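Putative TIM-barrel metal-dependent hydrolase (Mycobacterium avium subsp. paratuberculosis S397, PDB 4DZI) probably catalyses a metal-dependent hydrolysis, as expected of a TIM-barrel amidohydrolase with two metal ions bound side by side. Local coordinates at residues 193-197 with 198-202; 214-217 with 218-222; 274-278 with 279-283; 300-303 with 304-308; 323-326 with 327-331. All blocks are in the same frame, centred on the assembly; numbering follows the deposited sequence.

Overall arrangement
Interactions 1 to 5 follow one another in order along the amidohydrolase chain and lie round the parallel strands 192-193, 227-230, 289-292 and 329-331. Interaction 1 is the loop leaving strand 192-193, and interaction 2 the helix that leads on to strand 227-230; their centres are 16 Å apart. Interactions 3, 4 and 5 form a touching group, with centres 12 to 15 Å apart: the end of helix 266-277, the middle of helix 298-312, and helix 321-328 running into strand 329-331. Interaction 2 joins this group through interaction 3. Interactions 1, 3 and 4 also touch the second subunit, so this part of the barrel lies at the contact between the two copies.

Interaction 1. Residues 193-197 with 198-202; sequences LVRPA and PVPGL
An inverse gamma turn centred on P196 shapes the loop that leaves strand 192-193 of the barrel, and from its first residue the R195 guanidinium reaches toward the backbone oxygen of P198 just after it. The turn is marked by a weak bond of 2.8 Å from A197 N to R195 O; it reverses the chain locally between these two residues, and the proline-rich residues 198-200 then pass the guanidinium. R195 starts with CG trans to its own backbone N (chi1 -173°) and bends at chi3 (58°), which brings the guanidinium back over A197: A197 CB sits 3.6 Å above the centre of one face of that group. P200 approaches the edge instead, its CG near the guanidinium plane and 3.9 Å from R195 NH2. Between R195 NH2 and P198 O, 3.8 Å apart, a water takes over; it gives a hydrogen bond of 2.7 Å to P198 O and accepts a weak one of 3.0 Å from R195 NH2. The other terminal nitrogen, R195 NH1, has stronger partners, a salt bridge to E130 and a hydrogen bond to D233 O, while P198 packs on W243 of the second subunit. With no direct hydrogen bond from NH2 to P198, the two being linked by a water, the guanidinium is probably fixed chiefly from the NH1 side, and the proline loop rests against it with little direct polar attachment.

Interaction 2. Residues 214-217 with 218-222; sequences DPVW and ARLAE
The indole of W217 and the guanidinium of R219 leave the same helix in different directions. L220 CD1 comes to the indole obliquely, 4.1 Å from W217 CE3 on the six-membered ring, and the pyrrole nitrogen NE1 gives its hydrogen to L208 O. The guanidinium of R219 has a water in its plane at the edge: R219 NH1 donates to it over 2.8 Å, and the water passes a hydrogen bond of 2.8 Å to P215 O. A chi1 of -69° puts R219 CG beside the backbone N, 3.4 Å from P215 O; bends at chi2 (-68°) and chi3 (-146°) then carry the guanidinium to the water. R219 NE turns away to a salt bridge with D182. W217 and R219 belong to helix 214-223, which connects strands 192-193 and 227-230 in a beta-alpha-beta unit of the barrel. P215 O is thus used twice, by the water and in the helical bond of 3.0 Å from R219 N back to P215 O, four residues earlier; a neighbouring bond of this kind joins L220 N to V216 O, 3.1 Å. On the buried side V216 CG1 stands 4.4 Å from L220 CD1, a looser meeting than that of leucine and indole, and V216 also packs on A177 and V178 of helix 174-186. At the start of the helix D214 carries two charged partners: OD2 pairs with R211 and OD1 with R283.

Interaction 3. Residues 274-278 with 279-283; sequences SMIVH and GVFTR
M275 and V280 meet at a Schellman motif, where helix 266-277 stops and the short helix 280-283 begins. The methionine is bent at chi2 (-76°) and again at chi3 (-69°), which curls its thioether end round to lay CE against the valine, 3.6 Å from V280 CG1. The F281 ring meets I276 edge-on, with I276 CG1 in the ring plane and 3.9 Å from F281 CE2, while M275 CB reaches the same CE2 from an oblique direction. The M275-V280 pairing is the apolar contact that commonly accompanies a Schellman motif, between the residues joined by its longer-range bond. That bond, V280 N to M275 O, spans 2.9 Å, almost straight along the C=O axis, whereas G279 N approaches I276 O at 3.0 Å from well above the carbonyl plane. G279 takes the C-prime position with positive phi (77°). A water donates to I276 O (2.8 Å) and accepts a longer bond from T282 N. The indole of W217 covers M275 and V280 from helix 214-223, and the H278 ring bonds to S207 and to D256 of the second subunit. R283 turns back over the joint so that G279 O lies over one guanidinium face, and its end takes hold of a single oxygen: R283 NH1 and R283 NH2, each 2.9 Å from H278 O, arrive from opposite faces of that carbonyl's plane.

Interaction 4. Residues 300-303 with 304-308; sequences HRLI and KRLKK. With SO4 (sulfate ion), chain J.
Two arginines one helical turn apart reach a single sulfate by different torsional routes. R301 is kinked at chi2 (115°) and chi3 (58°), whereas R305 runs extended from CG to NE, with chi2 at 167°. The bent chain and the straight one bring both guanidinium groups to the ion edge first. R301 NH2 donates to sulfate O3 over 2.7 Å, R305 NH1 to sulfate O1 over 2.9 Å, and R305 NH2 gives a longer but nearly straight bond of 3.3 Å to O3, which is therefore shared by the two arginines. The sulfur itself lies in the R305 guanidinium plane. R301 CB lies over the rim of one face of the R305 guanidinium, 4.0 Å from R305 NH2. The sulfate, probably from the crystallisation liquor, is also bonded by R266 and by R266 and R305 of the second subunit, making the site an anion pocket formed by both copies. Carboxylates stand there too: R305 NE has a salt bridge to D264 of the second subunit, R305 NH1 one to D265 of the second subunit, and R301 NH1 one to D265 of its own chain. Away from the ion, L302 CG packs on L306 CD1 at 3.7 Å, and I303 lies alongside K307, with I303 CG2 3.8 Å from the lysine CE. R301, L302, I303, R305, L306 and K307 all lie on helix 298-312: L302 and L306 rest on helix 266-277, I303 and K307 lean on helix 321-328, and H300 and K304 meet the second subunit.

Interaction 5. Residues 323-326 with 327-331; sequences EQLR and NNVWI
L325 and V329 form the buried side of the passage from helix 321-328 into strand 329-331, an alpha-to-beta connection of the barrel. V329 CB lies close against the leucine's carbonyl, 3.4 Å from L325 O, and the side chains pack with L325 CD1 4.0 Å from V329 CB. With CG trans to the backbone N (chi1 174°) and chi2 at 68°, the leucine turns its tip back toward the strand. F281 covers V329, and I303 and I276 lie on L325, so residues of three neighbouring helices surround this end. The helix's last amide bonds weaken on the way out: N328 N still meets Q324 O at 2.9 Å, but V329 N to L325 O is a weak bond of 3.4 Å. The outer side is polar and more open. There R326 NH1 makes a salt bridge of 3.1 Å to E323 OE2, the carboxylate oxygen lying in the guanidinium plane and met nearly end-on, while R326 NE bonds to V345 O. N327 is exposed, yet its amide is not idle: N327 ND2 donates to N328 OD1 over 3.0 Å, coming from above that carbonyl's plane. N328 ND2 points inward to L287 O and P285 O, which ties the asparagine to the loop before strand 289-292. A water bridges two backbone carbonyls, donating to L325 O at 3.0 Å and to V329 O at 2.8 Å.

Interaction 1. Residues 193-197 with 198-202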
# COMPACT_ATOMS: atom_id res chain seq x y z
N LEU C 193 18.27 1.96 -15.53
CA LEU C 193 16.94 1.81 -14.93
C LEU C 193 16.72 0.37 -14.51
O LEU C 193 16.89 -0.54 -15.32
CB LEU C 193 15.85 2.17 -15.95
CG LEU C 193 15.98 3.59 -16.48
CD1 LEU C 193 14.83 3.82 -17.46
CD2 LEU C 193 15.94 4.61 -15.35
N VAL C 194 16.33 0.15 -13.26
CA VAL C 194 15.85 -1.16 -12.86
C VAL C 194 14.39 -0.96 -12.51
O VAL C 194 14.03 0.08 -11.96
CB VAL C 194 16.64 -1.67 -11.63
CG1 VAL C 194 15.99 -2.92 -11.01
CG2 VAL C 194 18.09 -2.00 -12.03
N ARG C 195 13.55 -1.92 -12.88
CA ARG C 195 12.13 -1.73 -12.68
C ARG C 195 11.76 -1.74 -11.18
O ARG C 195 12.21 -2.61 -10.45
CB ARG C 195 11.35 -2.79 -13.43
CG ARG C 195 9.84 -2.54 -13.40
CD ARG C 195 9.09 -3.48 -14.33
NE ARG C 195 9.36 -4.87 -13.97
CZ ARG C 195 8.44 -5.79 -13.70
NH1 ARG C 195 7.13 -5.49 -13.73
NH2 ARG C 195 8.82 -7.03 -13.41
N PRO C 196 10.92 -0.79 -10.73
CA PRO C 196 10.52 -0.79 -9.30
C PRO C 196 9.44 -1.84 -9.06
O PRO C 196 8.26 -1.52 -8.99
CB PRO C 196 9.97 0.63 -9.07
CG PRO C 196 9.56 1.10 -10.46
CD PRO C 196 10.54 0.45 -11.42
N ALA C 197 9.86 -3.09 -8.98
CA ALA C 197 8.92 -4.20 -8.93
C ALA C 197 9.70 -5.40 -8.42
O ALA C 197 10.94 -5.43 -8.48
CB ALA C 197 8.40 -4.52 -10.35
N PRO C 198 8.98 -6.41 -7.95
CA PRO C 198 9.63 -7.70 -7.66
C PRO C 198 10.45 -8.20 -8.85
O PRO C 198 10.06 -8.02 -10.01
CB PRO C 198 8.44 -8.63 -7.41
CG PRO C 198 7.37 -7.71 -6.89
CD PRO C 198 7.52 -6.45 -7.74
N VAL C 199 11.61 -8.79 -8.58
CA VAL C 199 12.44 -9.30 -9.67
C VAL C 199 11.95 -10.68 -10.08
O VAL C 199 11.86 -11.59 -9.24
CB VAL C 199 13.94 -9.42 -9.22
CG1 VAL C 199 14.76 -10.04 -10.33
CG2 VAL C 199 14.51 -8.05 -8.84
N PRO C 200 11.65 -10.86 -11.36
CA PRO C 200 11.15 -12.17 -11.80
C PRO C 200 12.20 -13.26 -11.58
O PRO C 200 13.41 -13.03 -11.71
CB PRO C 200 10.91 -11.96 -13.31
CG PRO C 200 10.61 -10.50 -13.41
CD PRO C 200 11.59 -9.86 -12.45
N GLY C 201 11.72 -14.46 -11.25
CA GLY C 201 12.65 -15.58 -11.06
C GLY C 201 12.21 -16.83 -11.79
O GLY C 201 11.04 -16.97 -12.12
N LEU C 202 13.16 -17.72 -12.09
CA LEU C 202 12.82 -19.00 -12.70
C LEU C 202 11.94 -19.79 -11.75
O LEU C 202 10.98 -20.43 -12.17
CB LEU C 202 14.08 -19.80 -13.00
CG LEU C 202 14.89 -19.37 -14.20
CD1 LEU C 202 16.16 -20.20 -14.26
CD2 LEU C 202 14.07 -19.53 -15.48
O HOH W 1 7.86 -8.81 -11.26

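Interaction 2. Residues 214-217 with 218-222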
# COMPACT_ATOMS: atom_id res chain seq x y z
N ASP C 214 23.79 -9.03 -5.54
CA ASP C 214 24.94 -8.25 -5.09
C ASP C 214 25.98 -7.93 -6.18
O ASP C 214 26.53 -6.84 -6.19
CB ASP C 214 25.62 -8.93 -3.90
CG ASP C 214 24.86 -8.71 -2.62
OD1 ASP C 214 24.22 -7.63 -2.51
OD2 ASP C 214 24.86 -9.61 -1.74
N PRO C 215 26.26 -8.88 -7.08
CA PRO C 215 27.26 -8.54 -8.11
C PRO C 215 26.85 -7.36 -9.01
O PRO C 215 27.68 -6.51 -9.33
CB PRO C 215 27.40 -9.85 -8.89
CG PRO C 215 27.10 -10.91 -7.85
CD PRO C 215 25.96 -10.33 -7.05
N VAL C 216 25.57 -7.28 -9.38
CA VAL C 216 25.05 -6.11 -10.10
C VAL C 216 25.19 -4.81 -9.29
O VAL C 216 25.69 -3.82 -9.80
CB VAL C 216 23.58 -6.34 -10.53
CG1 VAL C 216 22.97 -5.05 -11.10
CG2 VAL C 216 23.50 -7.47 -11.56
N TRP C 217 24.69 -4.78 -8.06
CA TRP C 217 24.83 -3.54 -7.27
C TRP C 217 26.27 -3.15 -7.07
O TRP C 217 26.59 -1.95 -7.07
CB TRP C 217 24.18 -3.63 -5.90
CG TRP C 217 22.74 -4.03 -5.93
CD1 TRP C 217 22.13 -5.09 -5.24
CD2 TRP C 217 21.65 -3.42 -6.70
NE1 TRP C 217 20.79 -5.14 -5.50
CE2 TRP C 217 20.44 -4.18 -6.39
CE3 TRP C 217 21.56 -2.32 -7.60
CZ2 TRP C 217 19.20 -3.85 -6.92
CZ3 TRP C 217 20.31 -2.01 -8.14
CH2 TRP C 217 19.16 -2.76 -7.81
N ALA C 218 27.15 -4.15 -6.90
CA ALA C 218 28.57 -3.82 -6.74
C ALA C 218 29.16 -3.18 -8.03
O ALA C 218 29.93 -2.22 -7.95
CB ALA C 218 29.40 -5.04 -6.31
N ARG C 219 28.80 -3.72 -9.20
CA ARG C 219 29.25 -3.09 -10.44
C ARG C 219 28.80 -1.62 -10.54
O ARG C 219 29.58 -0.74 -10.90
CB ARG C 219 28.78 -3.84 -11.68
CG ARG C 219 29.43 -5.20 -11.92
CD ARG C 219 30.90 -5.12 -12.29
NE ARG C 219 31.27 -6.19 -13.23
CZ ARG C 219 31.50 -7.47 -12.92
NH1 ARG C 219 31.41 -7.90 -11.66
NH2 ARG C 219 31.82 -8.33 -13.88
N LEU C 220 27.55 -1.33 -10.21
CA LEU C 220 27.07 0.04 -10.35
C LEU C 220 27.73 0.95 -9.33
O LEU C 220 28.09 2.09 -9.61
CB LEU C 220 25.54 0.09 -10.17
CG LEU C 220 24.78 -0.63 -11.27
CD1 LEU C 220 23.30 -0.71 -10.91
CD2 LEU C 220 24.97 0.11 -12.59
N ALA C 221 27.85 0.46 -8.09
CA ALA C 221 28.36 1.28 -7.04
C ALA C 221 29.84 1.64 -7.31
O ALA C 221 30.24 2.78 -7.13
CB ALA C 221 28.22 0.53 -5.71
N GLU C 222 30.61 0.67 -7.80
CA GLU C 222 32.05 0.89 -8.10
C GLU C 222 32.21 1.83 -9.27
O GLU C 222 33.17 2.60 -9.32
CB GLU C 222 32.74 -0.44 -8.47
CG GLU C 222 32.73 -1.50 -7.38
CD GLU C 222 33.14 -0.96 -6.02
OE1 GLU C 222 32.60 -1.45 -5.01
OE2 GLU C 222 34.00 -0.05 -5.96
O HOH W 2 30.39 -7.11 -9.22

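Interaction 3. Residues 274-278 with 279-283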
# COMPACT_ATOMS: atom_id res chain seq x y z
N SER C 274 12.25 -2.75 -0.11
CA SER C 274 13.02 -3.92 -0.48
C SER C 274 14.50 -3.61 -0.49
O SER C 274 15.31 -4.36 0.07
CB SER C 274 12.54 -4.41 -1.84
OG SER C 274 13.39 -5.44 -2.32
N MET C 275 14.88 -2.51 -1.16
CA MET C 275 16.28 -2.12 -1.23
C MET C 275 16.88 -1.89 0.15
O MET C 275 17.98 -2.38 0.46
CB MET C 275 16.44 -0.83 -2.05
CG MET C 275 16.10 -1.04 -3.53
SD MET C 275 17.36 -1.91 -4.50
CE MET C 275 18.66 -0.70 -4.52
N ILE C 276 16.17 -1.12 0.96
CA ILE C 276 16.72 -0.71 2.24
C ILE C 276 16.70 -1.83 3.26
O ILE C 276 17.75 -2.15 3.85
CB ILE C 276 16.01 0.52 2.83
CG1 ILE C 276 16.24 1.74 1.92
CG2 ILE C 276 16.56 0.84 4.22
CD1 ILE C 276 15.31 2.91 2.18
N VAL C 277 15.52 -2.41 3.48
CA VAL C 277 15.37 -3.44 4.54
C VAL C 277 16.25 -4.64 4.29
O VAL C 277 16.83 -5.20 5.24
CB VAL C 277 13.88 -3.85 4.69
CG1 VAL C 277 13.75 -5.08 5.59
CG2 VAL C 277 13.07 -2.68 5.22
N HIS C 278 16.41 -5.03 3.04
CA HIS C 278 17.21 -6.17 2.72
C HIS C 278 18.68 -5.84 2.52
O HIS C 278 19.41 -6.61 2.02
CB HIS C 278 16.64 -7.00 1.57
CG HIS C 278 15.46 -7.83 1.96
ND1 HIS C 278 14.59 -8.35 1.03
CD2 HIS C 278 15.01 -8.25 3.16
CE1 HIS C 278 13.67 -9.05 1.65
NE2 HIS C 278 13.89 -9.00 2.94
N GLY C 279 19.06 -4.66 2.95
CA GLY C 279 20.48 -4.31 3.11
C GLY C 279 21.27 -3.99 1.86
O GLY C 279 22.48 -4.15 1.82
N VAL C 280 20.60 -3.54 0.79
CA VAL C 280 21.37 -3.19 -0.39
C VAL C 280 22.36 -2.05 -0.12
O VAL C 280 23.49 -2.10 -0.60
CB VAL C 280 20.47 -2.84 -1.58
CG1 VAL C 280 21.33 -2.35 -2.76
CG2 VAL C 280 19.67 -4.08 -1.96
N PHE C 281 21.93 -1.01 0.58
CA PHE C 281 22.82 0.11 0.88
C PHE C 281 23.79 -0.24 2.02
O PHE C 281 24.86 0.38 2.14
CB PHE C 281 22.04 1.38 1.18
CG PHE C 281 21.15 1.79 0.04
CD1 PHE C 281 21.70 2.19 -1.18
CD2 PHE C 281 19.77 1.77 0.19
CE1 PHE C 281 20.86 2.56 -2.24
CE2 PHE C 281 18.94 2.14 -0.86
CZ PHE C 281 19.49 2.54 -2.07
N THR C 282 23.43 -1.22 2.84
CA THR C 282 24.36 -1.72 3.86
C THR C 282 25.53 -2.40 3.16
O THR C 282 26.69 -2.10 3.47
CB THR C 282 23.65 -2.70 4.79
OG1 THR C 282 22.58 -2.02 5.45
CG2 THR C 282 24.66 -3.30 5.83
N ARG C 283 25.25 -3.27 2.21
CA ARG C 283 26.31 -4.00 1.51
C ARG C 283 27.03 -3.15 0.48
O ARG C 283 28.20 -3.41 0.14
CB ARG C 283 25.77 -5.28 0.86
CG ARG C 283 25.30 -6.31 1.88
CD ARG C 283 24.85 -7.60 1.24
NE ARG C 283 23.66 -7.41 0.40
CZ ARG C 283 22.41 -7.36 0.85
NH1 ARG C 283 22.14 -7.43 2.16
NH2 ARG C 283 21.41 -7.19 -0.02
O HOH W 3 20.20 -1.09 2.98

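Interaction 4. Residues 300-303 with 304-308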
# COMPACT_ATOMS: atom_id res chain seq x y z
N HIS C 300 7.29 9.73 3.60
CA HIS C 300 6.98 9.82 5.01
C HIS C 300 6.43 8.52 5.58
O HIS C 300 6.74 8.18 6.70
CB HIS C 300 6.11 11.01 5.35
CG HIS C 300 4.69 10.83 4.95
ND1 HIS C 300 4.29 10.87 3.66
CD2 HIS C 300 3.54 10.61 5.72
CE1 HIS C 300 2.96 10.66 3.60
NE2 HIS C 300 2.50 10.51 4.86
N ARG C 301 5.63 7.77 4.81
CA ARG C 301 5.16 6.46 5.32
C ARG C 301 6.30 5.49 5.40
O ARG C 301 6.37 4.68 6.32
CB ARG C 301 4.06 5.84 4.42
CG ARG C 301 2.81 6.71 4.27
CD ARG C 301 2.64 7.17 2.82
NE ARG C 301 2.55 6.00 1.93
CZ ARG C 301 2.54 6.09 0.61
NH1 ARG C 301 2.62 7.29 0.05
NH2 ARG C 301 2.49 4.97 -0.16
N LEU C 302 7.19 5.54 4.41
CA LEU C 302 8.32 4.64 4.40
C LEU C 302 9.19 4.89 5.64
O LEU C 302 9.61 3.93 6.30
CB LEU C 302 9.11 4.80 3.08
CG LEU C 302 10.35 3.91 2.98
CD1 LEU C 302 10.02 2.43 2.89
CD2 LEU C 302 11.15 4.31 1.72
N ILE C 303 9.45 6.16 5.95
CA ILE C 303 10.26 6.52 7.12
C ILE C 303 9.61 5.98 8.42
O ILE C 303 10.28 5.33 9.21
CB ILE C 303 10.54 8.05 7.20
CG1 ILE C 303 11.60 8.44 6.16
CG2 ILE C 303 11.03 8.46 8.60
CD1 ILE C 303 11.70 9.93 5.96
N LYS C 304 8.30 6.16 8.56
CA LYS C 304 7.58 5.66 9.75
C LYS C 304 7.75 4.17 9.88
O LYS C 304 8.09 3.65 10.95
CB LYS C 304 6.10 6.00 9.67
CG LYS C 304 5.32 5.55 10.91
CD LYS C 304 4.02 6.33 11.05
CE LYS C 304 3.23 5.94 12.29
NZ LYS C 304 2.32 4.79 12.00
N ARG C 305 7.52 3.46 8.79
CA ARG C 305 7.61 1.99 8.81
C ARG C 305 9.04 1.49 8.98
O ARG C 305 9.26 0.45 9.62
CB ARG C 305 6.98 1.44 7.52
CG ARG C 305 5.48 1.71 7.45
CD ARG C 305 4.92 1.47 6.04
NE ARG C 305 3.46 1.62 6.05
CZ ARG C 305 2.72 1.84 4.97
NH1 ARG C 305 1.39 1.93 5.06
NH2 ARG C 305 3.29 1.99 3.77
N LEU C 306 10.03 2.18 8.40
CA LEU C 306 11.42 1.74 8.59
C LEU C 306 11.82 1.90 10.05
O LEU C 306 12.49 1.02 10.59
CB LEU C 306 12.38 2.56 7.71
CG LEU C 306 12.26 2.20 6.24
CD1 LEU C 306 13.08 3.20 5.44
CD2 LEU C 306 12.73 0.76 5.99
N LYS C 307 11.38 3.00 10.66
CA LYS C 307 11.72 3.28 12.06
C LYS C 307 11.14 2.18 12.96
O LYS C 307 11.77 1.73 13.92
CB LYS C 307 11.15 4.62 12.50
CG LYS C 307 11.93 5.85 12.10
CD LYS C 307 11.34 7.06 12.84
CE LYS C 307 11.81 8.39 12.27
NZ LYS C 307 13.30 8.51 12.26
N LYS C 308 9.91 1.78 12.66
CA LYS C 308 9.25 0.69 13.42
C LYS C 308 9.96 -0.64 13.20
O LYS C 308 10.25 -1.37 14.14
CB LYS C 308 7.77 0.62 13.00
CG LYS C 308 7.01 -0.62 13.47
CD LYS C 308 6.60 -0.58 14.93
CE LYS C 308 5.79 -1.83 15.28
NZ LYS C 308 4.62 -2.04 14.39
S SO4 J . 0.36 2.70 1.50
O1 SO4 J . 0.37 1.56 2.40
O2 SO4 J . 0.30 4.04 2.15
O3 SO4 J . 1.75 2.64 0.95
O4 SO4 J . -0.43 2.70 0.29

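Interaction 5. Residues 323-326 with 327-331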
# COMPACT_ATOMS: atom_id res chain seq x y z
N GLU C 323 18.58 6.96 7.69
CA GLU C 323 19.76 7.68 7.23
C GLU C 323 20.24 7.15 5.88
O GLU C 323 20.76 7.92 5.07
CB GLU C 323 20.87 7.64 8.29
CG GLU C 323 20.51 8.49 9.51
CD GLU C 323 20.03 9.89 9.13
OE1 GLU C 323 20.81 10.60 8.46
OE2 GLU C 323 18.89 10.29 9.49
N GLN C 324 20.07 5.85 5.64
CA GLN C 324 20.38 5.28 4.33
C GLN C 324 19.47 5.88 3.29
O GLN C 324 19.93 6.23 2.22
CB GLN C 324 20.26 3.76 4.31
CG GLN C 324 21.36 3.08 5.13
CD GLN C 324 21.23 1.58 5.11
OE1 GLN C 324 20.13 1.06 4.92
NE2 GLN C 324 22.35 0.87 5.30
N LEU C 325 18.18 6.02 3.61
CA LEU C 325 17.27 6.71 2.66
C LEU C 325 17.75 8.12 2.34
O LEU C 325 17.79 8.53 1.16
CB LEU C 325 15.83 6.73 3.18
CG LEU C 325 14.80 7.53 2.37
CD1 LEU C 325 14.54 6.88 1.00
CD2 LEU C 325 13.51 7.64 3.20
N ARG C 326 18.13 8.88 3.37
CA ARG C 326 18.55 10.26 3.21
C ARG C 326 19.90 10.38 2.52
O ARG C 326 20.16 11.38 1.84
CB ARG C 326 18.64 10.97 4.56
CG ARG C 326 17.30 11.01 5.23
CD ARG C 326 17.35 11.62 6.64
NE ARG C 326 16.03 12.16 6.94
CZ ARG C 326 15.45 12.16 8.13
NH1 ARG C 326 16.10 11.64 9.18
NH2 ARG C 326 14.22 12.67 8.27
N ASN C 327 20.76 9.39 2.71
CA ASN C 327 22.11 9.46 2.15
C ASN C 327 22.22 8.96 0.72
O ASN C 327 22.95 9.54 -0.08
CB ASN C 327 23.08 8.63 2.98
CG ASN C 327 24.52 8.82 2.56
OD1 ASN C 327 25.09 9.90 2.76
ND2 ASN C 327 25.12 7.78 1.98
N ASN C 328 21.49 7.89 0.39
CA ASN C 328 21.72 7.20 -0.88
C ASN C 328 20.68 7.43 -1.97
O ASN C 328 20.86 6.93 -3.07
CB ASN C 328 21.86 5.70 -0.64
CG ASN C 328 23.08 5.36 0.19
OD1 ASN C 328 23.11 5.63 1.40
ND2 ASN C 328 24.09 4.77 -0.46
N VAL C 329 19.59 8.13 -1.64
CA VAL C 329 18.42 8.20 -2.54
C VAL C 329 18.06 9.65 -2.86
O VAL C 329 17.87 10.49 -1.98
CB VAL C 329 17.19 7.46 -1.96
CG1 VAL C 329 15.98 7.50 -2.91
CG2 VAL C 329 17.56 6.02 -1.59
N TRP C 330 17.96 9.93 -4.16
CA TRP C 330 17.45 11.18 -4.64
C TRP C 330 16.04 10.98 -5.14
O TRP C 330 15.70 9.93 -5.66
CB TRP C 330 18.32 11.63 -5.83
CG TRP C 330 19.66 12.26 -5.49
CD1 TRP C 330 20.02 13.60 -5.60
CD2 TRP C 330 20.88 11.58 -5.04
NE1 TRP C 330 21.33 13.77 -5.24
CE2 TRP C 330 21.89 12.60 -4.89
CE3 TRP C 330 21.20 10.26 -4.74
CZ2 TRP C 330 23.18 12.30 -4.46
CZ3 TRP C 330 22.48 9.97 -4.30
CH2 TRP C 330 23.46 10.97 -4.18
N ILE C 331 15.23 12.02 -5.05
CA ILE C 331 13.82 11.92 -5.42
C ILE C 331 13.37 13.08 -6.31
O ILE C 331 13.51 14.25 -5.93
CB ILE C 331 12.96 11.91 -4.15
CG1 ILE C 331 13.29 10.67 -3.33
CG2 ILE C 331 11.48 11.92 -4.55
CD1 ILE C 331 12.62 10.67 -1.97
O HOH W 4 16.09 10.85 0.19